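Local coordinates for protein tail component (Lactobacillus phage J-1, PDB 5LY8) that probably recognises cell-wall saccharides of its Lactobacillus host, through a carbohydrate-binding module of the evolved distal tail protein of the phage, at residues N23-G28 with F54-G59; T36-Y41 with D46-S51; L126-D131 with R220-N225; T180-R185 with G191-R196. All coordinates share one frame; numbering follows the deposited sequence.

Contact 1 of 4, residues N23-G28 with F54-G59; sequences NQTPTG and FGYANG. With MG (magnesium ion), chain C.
Gly59 and Asn23 meet beside a magnesium ion at the surface of a beta-sandwich carbohydrate-binding module, whose family belongs to the concanavalin clan. The carbonyl O of Gly59 is a direct ligand of the magnesium ion at 2.3 Å. Asn23 takes part one shell further out: its OD1 accepts a hydrogen bond of 2.8 Å from one of three waters that coordinate the metal. Backbone oxygens of Asp21 and Gln227 complete the six ligands, so the loop after strand 11-20 reaches the ion directly through Asp21 and through water by way of Asn23. Asn23 OD1 also lies 3.3 Å from Gly59 CA, which brings the amide close against the glycine backbone, where no side chain stands in the way. Asp21 has a second role, since its OD1 accepts a hydrogen bond from Asn23 N and so helps to place the second-shell residue.

Away from the metal the loop is held by apolar contact. Tyr56, with CG anti to its own carbonyl carbon (chi1 -52°), extends from strand 54-57 toward the loop, and both Tyr56 and Pro26 also pack on Met78 of strand 73-81. Pro26 CD lies over one face of the tyrosine ring, 3.4 Å from Tyr56 CZ.

Contact 2 of 4, residues T36-Y41 with D46-S51; sequences TAFPYY and DANVQS
Asn48, with the most surface buried here, reaches from 46-51 into the turn formed by 36-41 and spends both N-H groups of its amide there. Asn48 ND2 donates to Thr36 OG1 at 2.9 Å and to Phe38 O at 3.0 Å. Both acceptors lie close to the amide plane, and the N-H...O angles of 162° and 157° show two fairly straight bonds. Phe38 O is met on a lone pair and also accepts from Tyr40 N, across the inverse gamma turn centred on Pro39, so one carbonyl ties the turn together and receives the asparagine. The other end of the amide, Asn48 OD1, sits at the edge of the Phe38 ring, 3.5 Å from Phe38 CD2.

Tyr40 makes the second large surface. Its CG stands between the backbone N and the carbonyl carbon (chi1 55°), which lays the ring against the backbone of Ala47. Ala47 CA is 3.4 Å from the Tyr40 ring centroid, almost on the ring normal, a CH-pi contact; Tyr41 CD1 covers the opposite face.

Thr36 contributes both branches. While OG1 receives the amide and holds a water at 2.7 Å, CG2 packs on the side chain of Gln50, whose OE1 is bound to Ser77 and Gly34. Trp212 of strand 208-216 touches Thr36, Asn48 and Gln50. With two acceptors in its plane, the Asn48 amide has a defined flip and probably little rotational freedom, and these two bonds fasten 36-41 to the chain that leads into strand 49-50.

Contact 3 of 4, residues L126-D131 with R220-N225; sequences LALFDD and RGWSIN. With MG (magnesium ion), chain B.
Trp222 sets the far end of its indole against the backbone and side chains of 126-131, on strand 121-130 of the concanavalin-like beta-sandwich. The tryptophan holds CG between its backbone N and carbonyl carbon (chi1 66°); with chi2 near zero (-1°), the six-membered ring is carried forward to the strand. Its nearest approach is Trp222 CH2 to Leu128 O, 3.4 Å. The same ring carbon touches the leucine side chain, Leu128 CG lying 4.0 Å away, and Leu128 CD2 meets it at a similar distance. Further along the ring, Trp222 CZ3 approaches Asp130 N and Trp222 CE3 comes within 4.0 Å of Asp130 CB. No hydrogen bond crosses between the segments, so their contact rests on van der Waals packing.

Leu128 and Asp130, two residues apart on the strand, both direct their side chains toward the tryptophan. In Asp130 CG is anti to the backbone N (chi1 179°), which takes the carboxylate past the indole to a magnesium ion. Both oxygens bind it: Asp130 OD1 and OD2 are each 2.5 Å from the metal. Backbone oxygens of Ala106, Glu108, Ser132 and Asn135 supply the other four ligands. Thr104 OG1 hydrogen-bonds Asp130 OD2, a second-shell contact that helps fix the carboxylate.

The tryptophan also touches Thr104 and Glu108 in the metal-binding loop, while Val102 of strand 94-103 packs on both Trp222 and Leu128. Strand 121-130 itself runs between strands 110-118 and 138-144, with Phe112 against Leu128 and Val139 against Phe129.

Contact 4 of 4, residues T180-R185 with G191-R196; sequences TFRLDR and GGIETR
A beta hairpin of strands 178-185 and 191-197 holds 180-185 against 191-196 at one margin of the six-stranded antiparallel sheet of this sandwich. The segment axes approach to 4.5 Å and run 171° apart, nearly antiparallel. Two hydrogen-bonded pairs set the register. Phe181 and Glu194 exchange bonds, the shorter being Phe181 N to Glu194 O at 2.8 Å, with the donors lying nearly along the C=O axis. Leu183 and Gly192 exchange another two, but each donor stands above the plane of the carbonyl it meets.

Phe181 and Leu183 turn toward strand 151-158 of the facing sheet, where Phe181 meets Phe154 edge-to-face and Leu183 packs on Leu158. Glu194 starts from this face too, and its OE1 takes both terminal nitrogens of Arg196.

On the other face stand Thr180, Arg182, Ile193 and Thr195. Arg182 and Ile193 lie side by side, Arg182 CD 3.9 Å from Ile193 CD1. A bend at chi3 (-44°) lets the guanidinium reach Asp184 side-on: Arg182 NE binds Asp184 OD1 and Arg182 NH2 binds Asp184 OD2, both at 2.9 Å, with the two carboxylate oxygens in the guanidinium plane, a two-point grip that should limit rotation of the carboxylate. One water donates to Asp184 OD1 and to Gly192 O, linking this pair to the opposite strand. At the non-hydrogen-bonded pair Thr180-Thr195, each hydroxyl is anti to its carbonyl carbon, and the two converge in a hydrogen bond of 2.8 Å between Thr180 OG1 and Thr195 OG1.

Overall arrangement
From the N terminus, the loop after strand 11-20 opens contact 1, which closes at 54-59, strand 54-57 and the turn after it. Contact 2 falls within that span, closing a short loop between 36-41 and 46-51; their centres lie about 25 Å apart. Contact 3 joins strand 121-130 to 220-225, 89 residues apart at their closest ends, where Trp222 just precedes strand 223-238, bridging the two large sheets. Inside this long excursion lies contact 4, a local hairpin. Contacts 3 and 4 touch directly: Leu126 CB packs 3.7 Å from Phe181 CD2, joining the sheets through the sandwich interior. No two contacts cross along the chain. Contacts 1 and 3 each include a magnesium ligand, at separate sites.

Contact 1 of 4, residues N23-G28 with F54-G59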
# COMPACT_ATOMS: atom_id res chain seq x y z
N ASN A 23 6.99 -13.29 11.46
CA ASN A 23 7.85 -14.11 12.35
C ASN A 23 8.30 -15.40 11.62
O ASN A 23 9.34 -15.94 11.87
CB ASN A 23 7.14 -14.43 13.66
CG ASN A 23 7.04 -13.23 14.57
OD1 ASN A 23 7.75 -12.28 14.44
ND2 ASN A 23 6.15 -13.30 15.51
N GLN A 24 7.46 -15.86 10.72
CA GLN A 24 7.69 -16.98 9.85
C GLN A 24 7.25 -16.58 8.44
O GLN A 24 6.46 -15.65 8.28
CB GLN A 24 6.88 -18.21 10.24
CG GLN A 24 5.35 -18.16 10.04
CD GLN A 24 4.45 -17.32 11.01
OE1 GLN A 24 5.02 -16.71 11.94
NE2 GLN A 24 2.99 -17.44 10.90
N THR A 25 7.75 -17.29 7.44
CA THR A 25 7.37 -17.08 6.05
C THR A 25 5.84 -17.02 5.92
O THR A 25 5.14 -17.87 6.41
CB THR A 25 7.91 -18.19 5.12
OG1 THR A 25 9.33 -18.19 5.15
CG2 THR A 25 7.51 -17.98 3.72
N PRO A 26 5.36 -15.93 5.33
CA PRO A 26 3.91 -15.79 5.16
C PRO A 26 3.28 -16.96 4.40
O PRO A 26 3.88 -17.50 3.46
CB PRO A 26 3.78 -14.54 4.32
CG PRO A 26 4.98 -13.73 4.69
CD PRO A 26 6.07 -14.75 4.82
N THR A 27 2.07 -17.32 4.80
CA THR A 27 1.26 -18.33 4.13
C THR A 27 -0.02 -17.64 3.66
O THR A 27 -0.35 -16.55 4.10
CB THR A 27 0.95 -19.52 5.06
OG1 THR A 27 0.16 -19.06 6.15
CG2 THR A 27 2.20 -20.23 5.56
N GLY A 28 -0.73 -18.30 2.75
CA GLY A 28 -1.99 -17.80 2.20
C GLY A 28 -1.79 -16.56 1.37
O GLY A 28 -2.69 -15.70 1.31
N PHE A 54 11.49 -11.36 -0.72
CA PHE A 54 11.52 -10.69 0.57
C PHE A 54 12.39 -11.54 1.46
O PHE A 54 12.23 -12.76 1.46
CB PHE A 54 10.14 -10.65 1.23
CG PHE A 54 9.13 -9.78 0.54
CD1 PHE A 54 8.98 -8.45 0.90
CD2 PHE A 54 8.29 -10.31 -0.44
CE1 PHE A 54 8.04 -7.64 0.24
CE2 PHE A 54 7.35 -9.51 -1.08
CZ PHE A 54 7.22 -8.19 -0.73
N GLY A 55 13.25 -10.91 2.23
CA GLY A 55 13.98 -11.63 3.28
C GLY A 55 13.29 -11.38 4.61
O GLY A 55 12.81 -10.26 4.84
N TYR A 56 13.19 -12.39 5.49
CA TYR A 56 12.52 -12.19 6.78
C TYR A 56 13.50 -12.28 7.93
O TYR A 56 14.25 -13.25 8.01
CB TYR A 56 11.38 -13.19 6.98
CG TYR A 56 10.43 -13.20 5.81
CD1 TYR A 56 9.52 -12.17 5.62
CD2 TYR A 56 10.47 -14.23 4.87
CE1 TYR A 56 8.70 -12.14 4.51
CE2 TYR A 56 9.67 -14.19 3.73
CZ TYR A 56 8.78 -13.15 3.56
OH TYR A 56 7.94 -13.12 2.47
N ALA A 57 13.53 -11.27 8.81
CA ALA A 57 14.35 -11.31 10.02
C ALA A 57 13.66 -10.51 11.10
O ALA A 57 13.18 -9.42 10.83
CB ALA A 57 15.71 -10.72 9.72
N ASN A 58 13.67 -11.02 12.34
CA ASN A 58 13.19 -10.27 13.49
C ASN A 58 11.74 -9.80 13.38
O ASN A 58 11.43 -8.73 13.89
CB ASN A 58 14.13 -9.10 13.77
CG ASN A 58 15.46 -9.60 14.26
OD1 ASN A 58 15.50 -10.58 14.97
ND2 ASN A 58 16.57 -8.98 13.84
N GLY A 59 10.90 -10.58 12.70
CA GLY A 59 9.49 -10.21 12.55
C GLY A 59 9.28 -9.11 11.54
O GLY A 59 8.28 -8.37 11.59
MG MG C . 6.27 -8.23 12.72
O HOH W 1 6.67 -9.73 14.66
O HOH W 2 7.27 -6.77 14.40
O HOH W 3 4.16 -7.76 13.83

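Contact 2 of 4, residues T36-Y41 with D46-S51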
# COMPACT_ATOMS: atom_id res chain seq x y z
N THR A 36 -0.50 -3.67 -9.67
CA THR A 36 0.20 -2.41 -9.37
C THR A 36 -0.58 -1.24 -9.91
O THR A 36 -1.38 -1.41 -10.83
CB THR A 36 1.62 -2.39 -9.95
OG1 THR A 36 1.55 -2.39 -11.38
CG2 THR A 36 2.44 -3.54 -9.46
N ALA A 37 -0.38 -0.04 -9.35
CA ALA A 37 -1.14 1.14 -9.72
C ALA A 37 -0.34 2.19 -10.48
O ALA A 37 -0.91 2.91 -11.30
CB ALA A 37 -1.76 1.77 -8.47
N PHE A 38 0.98 2.30 -10.23
CA PHE A 38 1.78 3.37 -10.84
C PHE A 38 1.51 3.43 -12.35
O PHE A 38 1.69 2.44 -13.06
CB PHE A 38 3.27 3.15 -10.58
CG PHE A 38 4.09 4.24 -11.21
CD1 PHE A 38 4.05 5.54 -10.71
CD2 PHE A 38 4.87 3.98 -12.32
CE1 PHE A 38 4.81 6.55 -11.30
CE2 PHE A 38 5.61 5.01 -12.92
CZ PHE A 38 5.58 6.28 -12.40
N PRO A 39 1.07 4.60 -12.86
CA PRO A 39 0.68 4.69 -14.28
C PRO A 39 1.89 4.95 -15.16
O PRO A 39 2.12 6.07 -15.66
CB PRO A 39 -0.31 5.86 -14.30
CG PRO A 39 0.16 6.75 -13.18
CD PRO A 39 0.73 5.84 -12.12
N TYR A 40 2.69 3.89 -15.34
CA TYR A 40 3.94 4.00 -16.10
C TYR A 40 3.74 4.60 -17.48
O TYR A 40 4.60 5.33 -17.96
CB TYR A 40 4.61 2.61 -16.24
CG TYR A 40 3.73 1.53 -16.85
CD1 TYR A 40 2.91 0.75 -16.05
CD2 TYR A 40 3.71 1.31 -18.23
CE1 TYR A 40 2.10 -0.25 -16.59
CE2 TYR A 40 2.87 0.33 -18.79
CZ TYR A 40 2.09 -0.45 -17.95
OH TYR A 40 1.28 -1.43 -18.47
N TYR A 41 2.60 4.29 -18.09
CA TYR A 41 2.22 4.71 -19.44
C TYR A 41 2.00 6.22 -19.55
O TYR A 41 1.87 6.73 -20.66
CB TYR A 41 0.99 3.92 -19.93
CG TYR A 41 -0.06 3.76 -18.87
CD1 TYR A 41 -0.03 2.69 -17.99
CD2 TYR A 41 -1.03 4.75 -18.66
CE1 TYR A 41 -0.93 2.60 -16.93
CE2 TYR A 41 -1.92 4.67 -17.60
CZ TYR A 41 -1.87 3.59 -16.74
OH TYR A 41 -2.75 3.53 -15.69
N ASP A 46 8.35 2.06 -19.01
CA ASP A 46 7.86 0.77 -19.45
C ASP A 46 7.09 0.12 -18.29
O ASP A 46 7.08 0.64 -17.15
CB ASP A 46 9.00 -0.09 -19.98
CG ASP A 46 9.60 0.52 -21.24
OD1 ASP A 46 8.82 1.05 -22.07
OD2 ASP A 46 10.83 0.57 -21.35
N ALA A 47 6.42 -1.00 -18.56
CA ALA A 47 5.55 -1.63 -17.60
C ALA A 47 6.20 -1.95 -16.27
O ALA A 47 7.31 -2.44 -16.22
CB ALA A 47 4.92 -2.90 -18.19
N ASN A 48 5.43 -1.74 -15.20
CA ASN A 48 5.86 -2.10 -13.84
C ASN A 48 6.19 -3.59 -13.77
O ASN A 48 5.46 -4.41 -14.34
CB ASN A 48 4.71 -1.83 -12.86
CG ASN A 48 4.26 -0.39 -12.83
OD1 ASN A 48 5.06 0.53 -13.09
ND2 ASN A 48 2.99 -0.17 -12.49
N VAL A 49 7.21 -3.95 -13.00
CA VAL A 49 7.59 -5.35 -12.81
C VAL A 49 7.53 -5.71 -11.34
O VAL A 49 7.96 -4.94 -10.47
CB VAL A 49 8.98 -5.65 -13.44
CG1 VAL A 49 9.41 -7.10 -13.14
CG2 VAL A 49 8.93 -5.44 -14.95
N GLN A 50 6.99 -6.90 -11.07
CA GLN A 50 6.94 -7.48 -9.74
C GLN A 50 7.88 -8.68 -9.77
O GLN A 50 7.59 -9.66 -10.47
CB GLN A 50 5.51 -7.96 -9.42
CG GLN A 50 4.47 -6.85 -9.50
CD GLN A 50 3.06 -7.36 -9.43
OE1 GLN A 50 2.64 -7.96 -8.43
NE2 GLN A 50 2.29 -7.15 -10.49
N SER A 51 9.04 -8.55 -9.13
CA SER A 51 10.02 -9.64 -9.12
C SER A 51 10.89 -9.55 -7.90
O SER A 51 11.03 -8.49 -7.30
CB SER A 51 10.87 -9.59 -10.38
OG SER A 51 11.87 -8.59 -10.29
O HOH W 4 1.64 -4.70 -12.74

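Contact 3 of 4, residues L126-D131 with R220-N225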
# COMPACT_ATOMS: atom_id res chain seq x y z
N LEU A 126 -2.67 3.18 -1.94
CA LEU A 126 -1.92 4.09 -1.08
C LEU A 126 -0.44 3.99 -1.49
O LEU A 126 0.09 2.88 -1.50
CB LEU A 126 -2.10 3.69 0.39
CG LEU A 126 -1.51 4.61 1.45
CD1 LEU A 126 -2.15 4.33 2.81
CD2 LEU A 126 0.03 4.47 1.57
N ALA A 127 0.19 5.10 -1.83
CA ALA A 127 1.61 5.07 -2.18
C ALA A 127 2.41 6.04 -1.37
O ALA A 127 1.91 7.10 -0.97
CB ALA A 127 1.80 5.35 -3.68
N LEU A 128 3.68 5.68 -1.12
CA LEU A 128 4.69 6.59 -0.62
C LEU A 128 5.85 6.47 -1.58
O LEU A 128 6.21 5.35 -1.97
CB LEU A 128 5.15 6.25 0.80
CG LEU A 128 6.12 7.23 1.43
CD1 LEU A 128 5.44 8.57 1.77
CD2 LEU A 128 6.75 6.66 2.70
N PHE A 129 6.44 7.58 -1.99
CA PHE A 129 7.56 7.49 -2.91
C PHE A 129 8.50 8.70 -2.83
O PHE A 129 8.12 9.77 -2.47
CB PHE A 129 7.08 7.29 -4.37
CG PHE A 129 6.21 8.41 -4.88
CD1 PHE A 129 4.81 8.40 -4.70
CD2 PHE A 129 6.78 9.48 -5.54
CE1 PHE A 129 4.06 9.48 -5.20
CE2 PHE A 129 6.00 10.52 -6.01
CZ PHE A 129 4.68 10.50 -5.85
N ASP A 130 9.75 8.39 -3.14
CA ASP A 130 10.85 9.35 -3.29
C ASP A 130 11.38 9.00 -4.68
O ASP A 130 12.04 8.05 -4.86
CB ASP A 130 11.93 9.21 -2.19
CG ASP A 130 13.11 10.20 -2.38
OD1 ASP A 130 13.19 10.81 -3.37
OD2 ASP A 130 13.93 10.36 -1.50
N ASP A 131 10.99 9.81 -5.66
CA ASP A 131 11.32 9.49 -7.05
C ASP A 131 12.45 10.26 -7.68
O ASP A 131 12.61 10.21 -8.86
CB ASP A 131 10.04 9.54 -7.96
CG ASP A 131 9.43 10.93 -8.07
OD1 ASP A 131 9.87 11.84 -7.48
OD2 ASP A 131 8.44 11.05 -8.81
N ARG A 220 20.12 4.01 -6.52
CA ARG A 220 20.21 3.42 -5.20
C ARG A 220 18.87 3.49 -4.49
O ARG A 220 18.11 4.45 -4.68
CB ARG A 220 21.37 3.97 -4.36
CG ARG A 220 21.20 5.37 -3.81
CD ARG A 220 22.24 5.66 -2.74
NE ARG A 220 23.60 5.62 -3.27
CZ ARG A 220 24.70 5.68 -2.52
NH1 ARG A 220 24.61 5.76 -1.20
NH2 ARG A 220 25.90 5.63 -3.09
N GLY A 221 18.55 2.44 -3.76
CA GLY A 221 17.26 2.34 -3.09
C GLY A 221 17.17 3.04 -1.77
O GLY A 221 18.17 3.18 -1.05
N TRP A 222 15.96 3.38 -1.39
CA TRP A 222 15.71 3.89 -0.06
C TRP A 222 15.73 2.75 0.96
O TRP A 222 15.85 1.58 0.58
CB TRP A 222 14.41 4.71 -0.03
CG TRP A 222 13.11 4.00 -0.27
CD1 TRP A 222 12.89 2.68 -0.54
CD2 TRP A 222 11.82 4.61 -0.19
NE1 TRP A 222 11.54 2.43 -0.66
CE2 TRP A 222 10.86 3.60 -0.43
CE3 TRP A 222 11.38 5.91 0.07
CZ2 TRP A 222 9.48 3.86 -0.42
CZ3 TRP A 222 10.01 6.17 0.08
CH2 TRP A 222 9.09 5.15 -0.17
N SER A 223 15.61 3.09 2.25
CA SER A 223 15.57 2.06 3.29
C SER A 223 14.12 1.77 3.59
O SER A 223 13.36 2.66 3.93
CB SER A 223 16.28 2.53 4.55
OG SER A 223 17.67 2.72 4.31
N ILE A 224 13.71 0.51 3.39
CA ILE A 224 12.31 0.15 3.57
C ILE A 224 12.17 -1.22 4.16
O ILE A 224 12.82 -2.16 3.72
CB ILE A 224 11.56 0.27 2.20
CG1 ILE A 224 10.07 -0.09 2.29
CG2 ILE A 224 12.23 -0.54 1.08
CD1 ILE A 224 9.27 0.79 3.20
N ASN A 225 11.30 -1.34 5.18
CA ASN A 225 10.97 -2.65 5.69
C ASN A 225 9.50 -2.67 6.10
O ASN A 225 8.90 -1.60 6.29
CB ASN A 225 11.95 -3.14 6.75
CG ASN A 225 11.92 -2.43 8.05
OD1 ASN A 225 10.87 -2.35 8.70
ND2 ASN A 225 13.07 -1.88 8.45
MG MG B . 15.74 10.91 -3.18

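Contact 4 of 4, residues T180-R185 with G191-R196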
# COMPACT_ATOMS: atom_id res chain seq x y z
N THR A 180 -10.55 6.78 3.38
CA THR A 180 -9.49 7.48 4.08
C THR A 180 -8.16 6.77 3.86
O THR A 180 -8.06 5.53 3.90
CB THR A 180 -9.81 7.56 5.57
OG1 THR A 180 -11.02 8.29 5.74
CG2 THR A 180 -8.70 8.22 6.41
N PHE A 181 -7.12 7.59 3.66
CA PHE A 181 -5.75 7.14 3.61
C PHE A 181 -5.01 7.81 4.75
O PHE A 181 -5.13 9.04 4.92
CB PHE A 181 -5.12 7.59 2.30
CG PHE A 181 -5.70 6.99 1.06
CD1 PHE A 181 -6.84 7.53 0.47
CD2 PHE A 181 -5.10 5.90 0.46
CE1 PHE A 181 -7.37 6.97 -0.69
CE2 PHE A 181 -5.63 5.34 -0.70
CZ PHE A 181 -6.75 5.88 -1.27
N ARG A 182 -4.23 7.04 5.52
CA ARG A 182 -3.44 7.63 6.59
C ARG A 182 -2.01 7.15 6.51
O ARG A 182 -1.73 6.03 6.08
CB ARG A 182 -3.95 7.22 7.97
CG ARG A 182 -5.44 7.52 8.19
CD ARG A 182 -5.83 7.68 9.65
NE ARG A 182 -5.22 6.64 10.49
CZ ARG A 182 -5.83 5.52 10.86
NH1 ARG A 182 -7.08 5.26 10.46
NH2 ARG A 182 -5.19 4.63 11.60
N LEU A 183 -1.12 8.01 7.00
CA LEU A 183 0.27 7.65 7.23
C LEU A 183 0.54 8.09 8.66
O LEU A 183 0.96 9.23 8.92
CB LEU A 183 1.23 8.27 6.21
CG LEU A 183 2.63 7.72 6.23
CD1 LEU A 183 2.68 6.34 5.59
CD2 LEU A 183 3.57 8.69 5.51
N ASP A 184 0.27 7.20 9.61
CA ASP A 184 0.40 7.52 11.03
C ASP A 184 1.85 7.50 11.46
O ASP A 184 2.54 6.51 11.21
CB ASP A 184 -0.38 6.52 11.89
CG ASP A 184 -1.88 6.46 11.71
OD1 ASP A 184 -2.46 7.41 11.14
OD2 ASP A 184 -2.49 5.51 12.24
N ARG A 185 2.30 8.57 12.13
CA ARG A 185 3.65 8.65 12.67
C ARG A 185 3.67 7.92 14.00
O ARG A 185 3.28 8.49 15.02
CB ARG A 185 4.03 10.11 12.96
CG ARG A 185 4.39 10.95 11.78
CD ARG A 185 5.24 12.15 12.21
NE ARG A 185 4.61 12.85 13.33
CZ ARG A 185 5.07 13.95 13.91
NH1 ARG A 185 6.18 14.52 13.45
NH2 ARG A 185 4.43 14.49 14.93
N GLY A 191 0.21 12.46 12.11
CA GLY A 191 0.62 12.00 10.79
C GLY A 191 -0.30 12.48 9.69
O GLY A 191 -1.03 13.47 9.86
N GLY A 192 -0.20 11.83 8.52
CA GLY A 192 -0.95 12.20 7.33
C GLY A 192 -2.33 11.61 7.36
O GLY A 192 -2.50 10.45 7.75
N ILE A 193 -3.32 12.38 6.94
CA ILE A 193 -4.71 11.89 6.88
C ILE A 193 -5.45 12.59 5.77
O ILE A 193 -5.49 13.83 5.72
CB ILE A 193 -5.49 11.91 8.23
CG1 ILE A 193 -7.01 11.57 8.03
CG2 ILE A 193 -5.26 13.21 8.99
CD1 ILE A 193 -7.75 11.05 9.23
N GLU A 194 -6.04 11.82 4.86
CA GLU A 194 -6.84 12.35 3.78
C GLU A 194 -8.08 11.51 3.64
O GLU A 194 -7.97 10.29 3.42
CB GLU A 194 -6.05 12.33 2.46
CG GLU A 194 -4.86 13.27 2.41
CD GLU A 194 -5.13 14.75 2.35
OE1 GLU A 194 -6.29 15.16 2.15
OE2 GLU A 194 -4.14 15.51 2.40
N THR A 195 -9.25 12.14 3.73
CA THR A 195 -10.51 11.45 3.53
C THR A 195 -11.22 12.07 2.36
O THR A 195 -11.24 13.30 2.25
CB THR A 195 -11.38 11.59 4.79
OG1 THR A 195 -10.68 11.02 5.90
CG2 THR A 195 -12.75 10.94 4.63
N ARG A 196 -11.84 11.26 1.49
CA ARG A 196 -12.68 11.81 0.42
C ARG A 196 -13.98 11.05 0.37
O ARG A 196 -13.98 9.82 0.52
CB ARG A 196 -12.01 11.77 -0.97
CG ARG A 196 -10.69 12.54 -1.06
CD ARG A 196 -10.92 14.06 -0.95
NE ARG A 196 -9.66 14.79 -1.13
CZ ARG A 196 -8.73 14.97 -0.20
NH1 ARG A 196 -8.90 14.52 1.04
NH2 ARG A 196 -7.60 15.60 -0.51
O HOH W 5 -2.24 10.01 10.56